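Local coordinates for Mlr6093 protein (Mesorhizobium loti, PDB 2QJ8) that probably hydrolyses ester bonds or the carbon-nitrogen bonds of linear amides, with zinc as cofactor, as a member of the succinylglutamate desuccinylase/aspartoacylase family, at residues A[55-60]-A[140-145]; A[63-68]-A[83-88]; A[102-107]-A[117-122]; A[149-154]-A[218-223]. All coordinates share one frame; numbering follows the deposited sequence.

Interaction 1: residues A[55-60]-A[140-145]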
loop_
_atom_site.group_PDB
_atom_site.type_symbol
_atom_site.label_atom_id
_atom_site.label_comp_id
_atom_site.label_asym_id
_atom_site.label_seq_id
_atom_site.Cartn_x
_atom_site.Cartn_y
_atom_site.Cartn_z
ATOM N N HIS A 55 5.231 7.987 -10.545
ATOM C CA HIS A 55 5.301 6.564 -10.213
ATOM C C HIS A 55 3.921 5.967 -10.294
ATOM O O HIS A 55 2.957 6.622 -9.989
ATOM C CB HIS A 55 5.902 6.347 -8.840
ATOM C CG HIS A 55 7.314 6.826 -8.726
ATOM N ND1 HIS A 55 8.365 6.225 -9.397
ATOM C CD2 HIS A 55 7.856 7.824 -7.994
ATOM C CE1 HIS A 55 9.484 6.867 -9.101
ATOM N NE2 HIS A 55 9.205 7.827 -8.240
ATOM N N GLY A 56 3.823 4.707 -10.664
ATOM C CA GLY A 56 2.510 4.100 -10.878
ATOM C C GLY A 56 1.689 3.479 -9.758
ATOM O O GLY A 56 0.503 3.142 -9.949
ATOM N N ASN A 57 2.284 3.357 -8.594
ATOM C CA ASN A 57 1.602 2.757 -7.461
ATOM C C ASN A 57 1.123 3.809 -6.414
ATOM O O ASN A 57 0.951 3.476 -5.248
ATOM C CB ASN A 57 2.491 1.615 -6.889
ATOM C CG ASN A 57 4.007 2.008 -6.714
ATOM O OD1 ASN A 57 4.396 3.193 -6.753
ATOM N ND2 ASN A 57 4.848 0.983 -6.482
ATOM N N GLU A 58 0.874 5.038 -6.874
ATOM C CA GLU A 58 0.461 6.148 -6.027
ATOM C C GLU A 58 -0.618 6.894 -6.755
ATOM O O GLU A 58 -0.327 7.600 -7.729
ATOM C CB GLU A 58 1.658 7.073 -5.775
ATOM C CG GLU A 58 1.507 8.030 -4.584
ATOM C CD GLU A 58 0.319 8.954 -4.657
ATOM O OE1 GLU A 58 0.205 9.751 -5.624
ATOM O OE2 GLU A 58 -0.515 8.879 -3.729
ATOM N N LEU A 59 -1.861 6.746 -6.313
ATOM C CA LEU A 59 -2.951 7.413 -6.976
ATOM C C LEU A 59 -3.506 8.617 -6.264
ATOM O O LEU A 59 -4.309 9.296 -6.863
ATOM C CB LEU A 59 -4.036 6.419 -7.353
ATOM C CG LEU A 59 -3.729 5.517 -8.554
ATOM C CD1 LEU A 59 -3.566 6.248 -9.883
ATOM C CD2 LEU A 59 -2.539 4.614 -8.294
ATOM N N GLN A 60 -3.071 8.922 -5.047
ATOM C CA GLN A 60 -3.659 10.061 -4.306
ATOM C C GLN A 60 -3.288 11.408 -4.956
ATOM O O GLN A 60 -4.116 12.298 -4.980
ATOM C CB GLN A 60 -3.345 10.028 -2.798
ATOM C CG GLN A 60 -3.690 8.694 -2.055
ATOM C CD GLN A 60 -5.187 8.302 -2.021
ATOM O OE1 GLN A 60 -6.080 9.143 -2.012
ATOM N NE2 GLN A 60 -5.442 6.995 -1.975
ATOM N N LEU A 140 3.312 16.137 -6.953
ATOM C CA LEU A 140 2.533 15.361 -5.989
ATOM C C LEU A 140 3.206 13.979 -6.043
ATOM O O LEU A 140 2.888 13.134 -6.884
ATOM C CB LEU A 140 1.055 15.374 -6.364
ATOM C CG LEU A 140 0.485 16.785 -6.646
ATOM C CD1 LEU A 140 -0.966 16.708 -7.085
ATOM C CD2 LEU A 140 0.635 17.770 -5.456
ATOM N N HIS A 141 4.164 13.794 -5.128
ATOM C CA HIS A 141 5.175 12.717 -5.202
ATOM C C HIS A 141 4.902 11.456 -4.370
ATOM O O HIS A 141 4.353 11.510 -3.258
ATOM C CB HIS A 141 6.521 13.324 -4.822
ATOM C CG HIS A 141 7.680 12.389 -4.931
ATOM N ND1 HIS A 141 8.261 11.798 -3.828
ATOM C CD2 HIS A 141 8.366 11.935 -6.011
ATOM C CE1 HIS A 141 9.251 11.014 -4.225
ATOM N NE2 HIS A 141 9.337 11.079 -5.545
ATOM N N SER A 142 5.253 10.317 -4.955
ATOM C CA SER A 142 5.060 9.053 -4.307
ATOM C C SER A 142 6.254 8.777 -3.446
ATOM O O SER A 142 7.329 8.573 -3.966
ATOM C CB SER A 142 4.943 7.940 -5.332
ATOM O OG SER A 142 4.787 6.698 -4.663
ATOM N N PHE A 143 6.078 8.790 -2.137
ATOM C CA PHE A 143 7.198 8.474 -1.252
ATOM C C PHE A 143 7.547 6.973 -1.411
ATOM O O PHE A 143 8.729 6.614 -1.505
ATOM C CB PHE A 143 6.849 8.834 0.187
ATOM C CG PHE A 143 8.028 8.847 1.095
ATOM C CD1 PHE A 143 8.914 9.921 1.066
ATOM C CD2 PHE A 143 8.278 7.787 1.951
ATOM C CE1 PHE A 143 10.002 9.954 1.884
ATOM C CE2 PHE A 143 9.383 7.810 2.774
ATOM C CZ PHE A 143 10.238 8.909 2.743
ATOM N N GLY A 144 6.514 6.132 -1.498
ATOM C CA GLY A 144 6.650 4.676 -1.694
ATOM C C GLY A 144 5.384 4.058 -1.127
ATOM O O GLY A 144 5.021 4.420 -0.006
ATOM N N PRO A 145 4.676 3.148 -1.875
ATOM C CA PRO A 145 3.438 2.531 -1.289
ATOM C C PRO A 145 3.696 1.523 -0.169
ATOM O O PRO A 145 2.770 1.069 0.484
ATOM C CB PRO A 145 2.777 1.784 -2.451
ATOM C CG PRO A 145 3.666 1.848 -3.538
ATOM C CD PRO A 145 4.948 2.594 -3.211
HETATM O O HOH W 1 11.442 9.408 -7.301
HETATM O O HOH W 2 1.647 10.885 -7.640
#

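Interaction 2: residues A[63-68]-A[83-88]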
loop_
_atom_site.group_PDB
_atom_site.type_symbol
_atom_site.label_atom_id
_atom_site.label_comp_id
_atom_site.label_asym_id
_atom_site.label_seq_id
_atom_site.Cartn_x
_atom_site.Cartn_y
_atom_site.Cartn_z
ATOM N N ILE A 63 -5.457 11.835 -8.076
ATOM C CA ILE A 63 -6.822 12.156 -7.597
ATOM C C ILE A 63 -6.910 13.614 -7.151
ATOM O O ILE A 63 -7.815 14.330 -7.574
ATOM C CB ILE A 63 -7.260 11.210 -6.480
ATOM C CG1 ILE A 63 -7.587 9.835 -7.075
ATOM C CG2 ILE A 63 -8.477 11.779 -5.723
ATOM C CD1 ILE A 63 -7.526 8.692 -6.030
ATOM N N LEU A 64 -5.959 14.041 -6.315
ATOM C CA LEU A 64 -5.870 15.430 -5.882
ATOM C C LEU A 64 -5.737 16.368 -7.080
ATOM O O LEU A 64 -6.359 17.406 -7.112
ATOM C CB LEU A 64 -4.683 15.628 -4.890
ATOM C CG LEU A 64 -4.578 17.008 -4.231
ATOM C CD1 LEU A 64 -5.869 17.354 -3.460
ATOM C CD2 LEU A 64 -3.363 17.059 -3.300
ATOM N N ALA A 65 -4.892 16.008 -8.051
ATOM C CA ALA A 65 -4.742 16.777 -9.271
ATOM C C ALA A 65 -6.061 16.951 -10.026
ATOM O O ALA A 65 -6.328 18.024 -10.545
ATOM C CB ALA A 65 -3.650 16.122 -10.209
ATOM N N ARG A 66 -6.858 15.893 -10.122
ATOM C CA ARG A 66 -8.148 15.960 -10.759
ATOM C C ARG A 66 -9.135 16.805 -9.959
ATOM O O ARG A 66 -10.021 17.437 -10.537
ATOM C CB ARG A 66 -8.712 14.567 -10.946
ATOM C CG ARG A 66 -8.058 13.815 -12.044
ATOM C CD ARG A 66 -8.337 12.363 -11.881
ATOM N NE ARG A 66 -7.624 11.604 -12.887
ATOM C CZ ARG A 66 -8.028 11.423 -14.132
ATOM N NH1 ARG A 66 -9.169 11.957 -14.589
ATOM N NH2 ARG A 66 -7.247 10.702 -14.946
ATOM N N ARG A 67 -9.018 16.812 -8.636
ATOM C CA ARG A 67 -9.864 17.731 -7.845
ATOM C C ARG A 67 -9.561 19.201 -8.145
ATOM O O ARG A 67 -10.471 20.017 -8.254
ATOM C CB ARG A 67 -9.697 17.461 -6.367
ATOM C CG ARG A 67 -10.292 16.165 -5.967
ATOM C CD ARG A 67 -10.067 15.899 -4.494
ATOM N NE ARG A 67 -10.847 14.741 -4.079
ATOM C CZ ARG A 67 -10.832 14.174 -2.877
ATOM N NH1 ARG A 67 -10.112 14.650 -1.858
ATOM N NH2 ARG A 67 -11.616 13.124 -2.692
ATOM N N LEU A 68 -8.273 19.514 -8.281
ATOM C CA LEU A 68 -7.775 20.866 -8.613
ATOM C C LEU A 68 -8.271 21.273 -9.983
ATOM O O LEU A 68 -8.667 22.421 -10.179
ATOM C CB LEU A 68 -6.235 20.910 -8.578
ATOM C CG LEU A 68 -5.557 20.826 -7.214
ATOM C CD1 LEU A 68 -4.085 20.526 -7.401
ATOM C CD2 LEU A 68 -5.773 22.102 -6.427
ATOM N N ILE A 83 -1.823 21.576 -15.308
ATOM C CA ILE A 83 -1.862 20.330 -14.511
ATOM C C ILE A 83 -1.816 19.102 -15.398
ATOM O O ILE A 83 -2.572 19.031 -16.383
ATOM C CB ILE A 83 -3.133 20.215 -13.594
ATOM C CG1 ILE A 83 -3.270 21.430 -12.669
ATOM C CG2 ILE A 83 -3.074 18.934 -12.730
ATOM C CD1 ILE A 83 -4.606 21.518 -11.835
ATOM N N VAL A 84 -0.900 18.175 -15.063
ATOM C CA VAL A 84 -0.767 16.868 -15.740
ATOM C C VAL A 84 -0.921 15.818 -14.622
ATOM O O VAL A 84 0.039 15.491 -13.930
ATOM C CB VAL A 84 0.529 16.741 -16.594
ATOM C CG1 VAL A 84 1.750 17.223 -15.854
ATOM C CG2 VAL A 84 0.704 15.311 -17.125
ATOM N N PRO A 85 -2.179 15.315 -14.402
ATOM C CA PRO A 85 -2.388 14.402 -13.268
ATOM C C PRO A 85 -1.616 13.113 -13.239
ATOM O O PRO A 85 -1.280 12.689 -12.140
ATOM C CB PRO A 85 -3.939 14.172 -13.244
ATOM C CG PRO A 85 -4.472 15.378 -13.946
ATOM C CD PRO A 85 -3.470 15.538 -15.082
ATOM N N GLU A 86 -1.281 12.547 -14.406
ATOM C CA GLU A 86 -0.489 11.319 -14.514
ATOM C C GLU A 86 0.550 11.499 -15.607
ATOM O O GLU A 86 0.254 11.274 -16.783
ATOM C CB GLU A 86 -1.342 10.085 -14.880
ATOM C CG GLU A 86 -2.451 9.719 -13.924
ATOM C CD GLU A 86 -3.793 10.321 -14.259
ATOM O OE1 GLU A 86 -4.249 10.209 -15.431
ATOM O OE2 GLU A 86 -4.444 10.854 -13.335
ATOM N N ILE A 87 1.761 11.895 -15.232
ATOM C CA ILE A 87 2.837 12.038 -16.201
ATOM C C ILE A 87 3.376 10.677 -16.674
ATOM O O ILE A 87 4.006 10.625 -17.729
ATOM C CB ILE A 87 4.023 12.968 -15.731
ATOM C CG1 ILE A 87 4.808 12.380 -14.530
ATOM C CG2 ILE A 87 3.532 14.356 -15.501
ATOM C CD1 ILE A 87 6.021 13.226 -14.023
ATOM N N ASN A 88 3.139 9.581 -15.930
ATOM C CA ASN A 88 3.631 8.252 -16.330
ATOM C C ASN A 88 2.461 7.250 -16.414
ATOM O O ASN A 88 2.357 6.340 -15.570
ATOM C CB ASN A 88 4.730 7.774 -15.359
ATOM C CG ASN A 88 5.551 6.608 -15.901
ATOM O OD1 ASN A 88 5.153 5.931 -16.837
ATOM N ND2 ASN A 88 6.678 6.345 -15.266
#

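Interaction 3: residues A[102-107]-A[117-122]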
loop_
_atom_site.group_PDB
_atom_site.type_symbol
_atom_site.label_atom_id
_atom_site.label_comp_id
_atom_site.label_asym_id
_atom_site.label_seq_id
_atom_site.Cartn_x
_atom_site.Cartn_y
_atom_site.Cartn_z
ATOM N N ASP A 102 10.820 0.638 -20.388
ATOM C CA ASP A 102 12.286 0.838 -20.316
ATOM C C ASP A 102 12.917 0.648 -18.931
ATOM O O ASP A 102 14.138 0.708 -18.811
ATOM C CB ASP A 102 12.692 2.200 -20.941
ATOM C CG ASP A 102 12.104 3.398 -20.235
ATOM O OD1 ASP A 102 11.347 3.238 -19.277
ATOM O OD2 ASP A 102 12.368 4.530 -20.679
ATOM N N GLY A 103 12.093 0.454 -17.900
ATOM C CA GLY A 103 12.568 0.272 -16.522
ATOM C C GLY A 103 13.048 1.540 -15.835
ATOM O O GLY A 103 13.482 1.468 -14.687
ATOM N N LYS A 104 12.906 2.710 -16.479
ATOM C CA LYS A 104 13.463 3.953 -15.954
ATOM C C LYS A 104 12.484 4.732 -15.103
ATOM O O LYS A 104 11.261 4.721 -15.306
ATOM C CB LYS A 104 14.013 4.850 -17.084
ATOM C CG LYS A 104 15.040 4.162 -17.994
ATOM C CD LYS A 104 15.558 5.032 -19.156
ATOM C CE LYS A 104 16.569 4.236 -19.969
ATOM N NZ LYS A 104 16.962 4.872 -21.263
ATOM N N ASN A 105 13.051 5.390 -14.111
ATOM C CA ASN A 105 12.348 6.310 -13.224
ATOM C C ASN A 105 12.366 7.616 -13.984
ATOM O O ASN A 105 13.421 8.234 -14.189
ATOM C CB ASN A 105 13.072 6.373 -11.880
ATOM C CG ASN A 105 12.516 7.412 -10.917
ATOM O OD1 ASN A 105 11.627 8.218 -11.217
ATOM N ND2 ASN A 105 13.032 7.359 -9.710
ATOM N N LEU A 106 11.182 7.979 -14.457
ATOM C CA LEU A 106 10.939 9.150 -15.287
ATOM C C LEU A 106 11.517 10.454 -14.717
ATOM O O LEU A 106 12.049 11.288 -15.462
ATOM C CB LEU A 106 9.418 9.272 -15.536
ATOM C CG LEU A 106 8.860 10.490 -16.265
ATOM C CD1 LEU A 106 9.481 10.561 -17.641
ATOM C CD2 LEU A 106 7.319 10.423 -16.353
ATOM N N ASN A 107 11.392 10.606 -13.410
ATOM C CA ASN A 107 11.908 11.761 -12.690
ATOM C C ASN A 107 13.433 11.861 -12.788
ATOM O O ASN A 107 13.929 12.945 -13.126
ATOM C CB ASN A 107 11.427 11.729 -11.232
ATOM C CG ASN A 107 11.801 12.977 -10.448
ATOM O OD1 ASN A 107 12.960 13.167 -10.069
ATOM N ND2 ASN A 107 10.804 13.801 -10.141
ATOM N N SER A 117 14.679 6.365 -25.076
ATOM C CA SER A 117 13.616 5.418 -24.725
ATOM C C SER A 117 12.321 6.164 -24.273
ATOM O O SER A 117 12.339 7.379 -24.084
ATOM C CB SER A 117 14.123 4.533 -23.606
ATOM O OG SER A 117 14.345 5.363 -22.493
ATOM N N VAL A 118 11.217 5.444 -24.046
ATOM C CA VAL A 118 9.921 6.109 -23.721
ATOM C C VAL A 118 10.004 7.099 -22.550
ATOM O O VAL A 118 9.532 8.208 -22.686
ATOM C CB VAL A 118 8.701 5.122 -23.560
ATOM C CG1 VAL A 118 8.842 4.215 -22.319
ATOM C CG2 VAL A 118 7.385 5.918 -23.520
ATOM N N SER A 119 10.626 6.722 -21.434
ATOM C CA SER A 119 10.775 7.638 -20.277
ATOM C C SER A 119 11.482 8.950 -20.637
ATOM O O SER A 119 11.059 10.033 -20.214
ATOM C CB SER A 119 11.523 6.980 -19.121
ATOM O OG SER A 119 10.932 5.737 -18.811
ATOM N N GLU A 120 12.514 8.828 -21.460
ATOM C CA GLU A 120 13.307 9.961 -21.948
ATOM C C GLU A 120 12.521 10.871 -22.893
ATOM O O GLU A 120 12.699 12.096 -22.850
ATOM C CB GLU A 120 14.566 9.459 -22.658
ATOM C CG GLU A 120 15.477 8.582 -21.808
ATOM C CD GLU A 120 16.658 8.138 -22.592
ATOM O OE1 GLU A 120 17.636 8.908 -22.669
ATOM O OE2 GLU A 120 16.622 7.014 -23.128
ATOM N N ARG A 121 11.667 10.282 -23.750
ATOM C CA ARG A 121 10.790 11.077 -24.634
ATOM C C ARG A 121 9.691 11.799 -23.841
ATOM O O ARG A 121 9.328 12.929 -24.191
ATOM C CB ARG A 121 10.174 10.236 -25.765
ATOM C CG ARG A 121 11.213 9.559 -26.665
ATOM C CD ARG A 121 10.621 9.026 -27.990
ATOM N NE ARG A 121 9.552 8.048 -27.792
ATOM C CZ ARG A 121 9.716 6.780 -27.422
ATOM N NH1 ARG A 121 10.909 6.285 -27.178
ATOM N NH2 ARG A 121 8.661 5.994 -27.290
ATOM N N ILE A 122 9.161 11.162 -22.787
ATOM C CA ILE A 122 8.167 11.817 -21.922
ATOM C C ILE A 122 8.798 13.035 -21.247
ATOM O O ILE A 122 8.207 14.120 -21.264
ATOM C CB ILE A 122 7.558 10.871 -20.847
ATOM C CG1 ILE A 122 6.745 9.746 -21.534
ATOM C CG2 ILE A 122 6.612 11.697 -19.843
ATOM C CD1 ILE A 122 6.455 8.560 -20.668
#

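Interaction 4: residues A[149-154]-A[218-223]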
loop_
_atom_site.group_PDB
_atom_site.type_symbol
_atom_site.label_atom_id
_atom_site.label_comp_id
_atom_site.label_asym_id
_atom_site.label_seq_id
_atom_site.Cartn_x
_atom_site.Cartn_y
_atom_site.Cartn_z
ATOM N N CYS A 149 4.179 7.796 5.536
ATOM C CA CYS A 149 4.929 8.985 5.871
ATOM C C CYS A 149 3.969 10.110 6.204
ATOM O O CYS A 149 2.787 10.067 5.838
ATOM C CB CYS A 149 5.915 9.381 4.772
ATOM S SG CYS A 149 5.206 10.064 3.279
ATOM N N ALA A 150 4.488 11.108 6.909
ATOM C CA ALA A 150 3.711 12.274 7.299
ATOM C C ALA A 150 3.282 13.075 6.062
ATOM O O ALA A 150 4.039 13.112 5.097
ATOM C CB ALA A 150 4.561 13.165 8.194
ATOM N N PRO A 151 2.070 13.691 6.076
ATOM C CA PRO A 151 1.716 14.608 4.968
ATOM C C PRO A 151 2.654 15.793 5.128
ATOM O O PRO A 151 2.665 16.442 6.170
ATOM C CB PRO A 151 0.254 14.975 5.232
ATOM C CG PRO A 151 -0.228 13.963 6.240
ATOM C CD PRO A 151 0.983 13.611 7.063
ATOM N N SER A 152 3.457 16.033 4.099
ATOM C CA SER A 152 4.597 16.929 4.226
ATOM C C SER A 152 5.174 17.424 2.920
ATOM O O SER A 152 4.703 17.078 1.860
ATOM C CB SER A 152 5.723 16.112 4.931
ATOM O OG SER A 152 6.048 14.928 4.218
ATOM N N ILE A 153 6.157 18.312 3.053
ATOM C CA ILE A 153 7.015 18.738 1.988
ATOM C C ILE A 153 8.421 18.435 2.481
ATOM O O ILE A 153 8.725 18.755 3.626
ATOM C CB ILE A 153 6.875 20.244 1.700
ATOM C CG1 ILE A 153 5.562 20.506 0.943
ATOM C CG2 ILE A 153 8.029 20.732 0.881
ATOM C CD1 ILE A 153 5.146 21.915 0.929
ATOM N N ILE A 154 9.238 17.789 1.645
ATOM C CA ILE A 154 10.647 17.521 1.943
ATOM C C ILE A 154 11.445 18.528 1.128
ATOM O O ILE A 154 11.302 18.578 -0.094
ATOM C CB ILE A 154 11.123 16.095 1.549
ATOM C CG1 ILE A 154 10.330 15.026 2.303
ATOM C CG2 ILE A 154 12.660 15.918 1.810
ATOM C CD1 ILE A 154 10.719 13.617 1.916
ATOM N N THR A 218 -7.805 15.053 2.815
ATOM C CA THR A 218 -8.355 16.396 3.014
ATOM C C THR A 218 -7.199 17.284 3.569
ATOM O O THR A 218 -7.155 18.488 3.312
ATOM C CB THR A 218 -9.643 16.416 3.906
ATOM O OG1 THR A 218 -9.295 16.303 5.287
ATOM C CG2 THR A 218 -10.626 15.294 3.485
ATOM N N ILE A 219 -6.246 16.678 4.289
ATOM C CA ILE A 219 -5.050 17.393 4.757
ATOM C C ILE A 219 -4.270 17.954 3.556
ATOM O O ILE A 219 -3.927 19.153 3.530
ATOM C CB ILE A 219 -4.126 16.473 5.596
ATOM C CG1 ILE A 219 -4.806 16.044 6.898
ATOM C CG2 ILE A 219 -2.757 17.154 5.895
ATOM C CD1 ILE A 219 -5.211 17.188 7.815
ATOM N N TYR A 220 -4.035 17.091 2.566
ATOM C CA TYR A 220 -3.335 17.457 1.329
ATOM C C TYR A 220 -4.060 18.507 0.531
ATOM O O TYR A 220 -3.413 19.425 0.003
ATOM C CB TYR A 220 -3.117 16.249 0.445
ATOM C CG TYR A 220 -2.043 15.310 0.944
ATOM C CD1 TYR A 220 -0.684 15.613 0.736
ATOM C CD2 TYR A 220 -2.374 14.107 1.593
ATOM C CE1 TYR A 220 0.315 14.769 1.163
ATOM C CE2 TYR A 220 -1.373 13.231 2.020
ATOM C CZ TYR A 220 -0.024 13.570 1.796
ATOM O OH TYR A 220 0.985 12.718 2.209
ATOM N N GLU A 221 -5.388 18.357 0.413
ATOM C CA GLU A 221 -6.250 19.364 -0.224
ATOM C C GLU A 221 -6.102 20.734 0.390
ATOM O O GLU A 221 -5.969 21.722 -0.331
ATOM C CB GLU A 221 -7.737 19.037 -0.063
ATOM C CG GLU A 221 -8.395 18.342 -1.183
ATOM C CD GLU A 221 -9.904 18.143 -0.928
ATOM O OE1 GLU A 221 -10.453 18.558 0.117
ATOM O OE2 GLU A 221 -10.562 17.568 -1.792
ATOM N N ALA A 222 -6.211 20.792 1.721
ATOM C CA ALA A 222 -6.112 22.059 2.448
ATOM C C ALA A 222 -4.696 22.645 2.311
ATOM O O ALA A 222 -4.542 23.868 2.180
ATOM C CB ALA A 222 -6.490 21.879 3.927
ATOM N N GLY A 223 -3.697 21.759 2.358
ATOM C CA GLY A 223 -2.304 22.091 2.208
ATOM C C GLY A 223 -2.021 22.735 0.873
ATOM O O GLY A 223 -1.428 23.799 0.814
HETATM O O HOH W 3 1.200 9.915 3.102
#

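Interaction 1: residues A[55-60]-A[140-145]
H55 and E58, from the loop between strand 47-52 and helix 60-75, come down on S142 of strand 136-144, with H141 just before it. From CB outward, H55 gives a graded example of how a side chain changes partners along its length. Its CB rests 4.0 Å from the CB of S142. With CG beside the backbone N (chi1 -63°), the ring continues past the serine, and CD2 stays 3.9 Å from that same CB. ND1 turns to the carbonyl of R97. At the tip, NE2 meets a water lying in the ring plane at 2.9 Å; the water is 3.2 Å from H141 NE2 and in the plane of that ring too. The two imidazoles are inclined at 71°, and ND1 of H141 is held by E206. E58, in the modelled conformer, lays its CB 3.3 Å from S142 OG. A second water donates to both E58 OE1 and L140 O, each 2.7 Å away; OE1 also accepts from G61 N, while OE2 accepts from Q60 N in a capping bond. H55, E58 and the distant H141 resemble the zinc ligands of M14-type relatives and probably serve as such here. Polar tips facing one another through water are consistent with a pocket built for a metal ion.

Interaction 2: residues A[63-68]-A[83-88]
A beta-alpha-beta unit, strand 47-52, helix 60-75 and strand 79-84, supplies the setting: A65, R66 and L68 of the helix lie against I83, P85 and E86, where the last strand ends and its exit loop begins. One part of the contact is apolar. A65 and P85 approach most closely along the backbones; the CB of A65 sits 3.6 Å from P85 CB and also reaches the CG2 branch of I83. One turn on, L68 CB meets the other branch of I83, with CD1 at 3.7 Å. I83 thus sets CG2 against A65 and CD1 against L68, a turn apart, and a small alanine lets the proline ring come close to the helix.

The other part is ionic, and all the residues that touch are buried. R66 runs extended from CG to NE, which carries its guanidinium past P85 to the carboxylate of E86, whose chain is bent at chi2 (93°) to meet it. The two flat groups lie nearly coplanar, 5° apart, so the charges pair edge to edge. NH2 makes weak bonds to both oxygens, OE1 at 3.1 Å and OE2 at 3.2 Å, and these share the salt bridge with NE. In the second subunit, L293 packs on R66 and P85, I267 packs on E86, and P289 O accepts a weak hydrogen bond from R66 NH2, so the ion pair lies beside the dimer interface. The bond from R66 NE reaches the syn lone pair of E86 OE2 at 3.3 Å, with that oxygen 19° out of the guanidinium plane.

Interaction 3: residues A[102-107]-A[117-122]
The carboxylate of D102 is gripped by S119 from the first turn of helix 118-129 and is approached on more than one side. S119 N reaches OD2 from one face, 36° out of the carboxylate plane, at 2.9 Å. K104 N reaches OD1 from the opposite face, 64° out of the plane, closing an Asx turn. S119 OG sits close to that plane and faces both oxygens at once, 2.6 Å from OD1 and from OD2; it is also bonded to T99 OG1. S117 OG lies 2.8 Å from OD2. The other flat group is the guanidinium of R121, over one face of which sits the CA of V118, while its NH1 pairs with D29.

S117, the N-cap residue, makes no capping bond of its own; in its stead D102 serves the helix start through S119 N, and E120 OE2 accepts from S117 N at 2.8 Å, one half of a capping box. The same OE2 takes K104 NZ in a salt bridge with a weak bond, 2.9 Å long. K104 is extended beyond CG, which lays its chain over S117 on the way. Further along the loop, L106 CD1 nears S119 O at 3.1 Å, a tight approach, and I122 CB at 3.8 Å. With an alanine at D102, S119 N, K104 N and the two serine hydroxyls would probably all lose this partner, leaving the loop free to drift from the helix start.

The helix goes on to rest on strands: V118 and I122 lie against strand 33-42, and R121 and I122 against strand 16-24.

Interaction 4: residues A[149-154]-A[218-223]
This is an aromatic-proline contact between the start of helix 218-230 and the short link joining strands 147-149 and 152-155. P151 sits over one face of the Y220 ring. Its CB stands 4.1 Å from the ring centroid and 26° off the normal, a CH-pi contact displaced toward the rim, and CZ is the ring carbon nearest to it at 3.7 Å. The tyrosine CG lies beside its own backbone N (chi1 -74°), a setting that carries the ring end in toward the proline although CB does not face it. At the tip, Y220 OH comes 3.4 Å from P151 CA. I219 adds its CG2, 3.8 Å from P151 CB, so two successive helix residues share one proline. Beyond the ring, a water 2.9 Å from Y220 OH donates to C149 O, tying the phenol to the backbone. A leucine in place of Y220 would probably leave P151 CB without its aromatic face and the water without its phenol partner. Y220 also stacks with F207 of strand 201-208. Helices packed on a mixed sheet make up the alpha/beta fold of M14-type domains, and through P151 and F207 Y220 is one means by which this helix meets the strands here.

In the fold
Interaction 2 is the fully buried contact; interactions 1, 3 and 4 are partly buried. The loop of interaction 1 leads into helix 60-75, which carries interaction 2; L140 packs on A65, and both reach the second subunit. Interaction 3 meets interaction 1 where H55 touches N105, and interaction 2 where I87 abuts L106 and I122. Interaction 4 is tied to interaction 2 by the R67-E221 salt bridge and to interaction 1 by F143 against C149. The centres of interactions 3 and 4 lie about 27 Å apart, on opposite sides of the chain's centre. Chemistry follows place: water-bridged polar groups at the probable metal site, an apolar layer with an ion pair, a charged helix start, and a proline on a tyrosine.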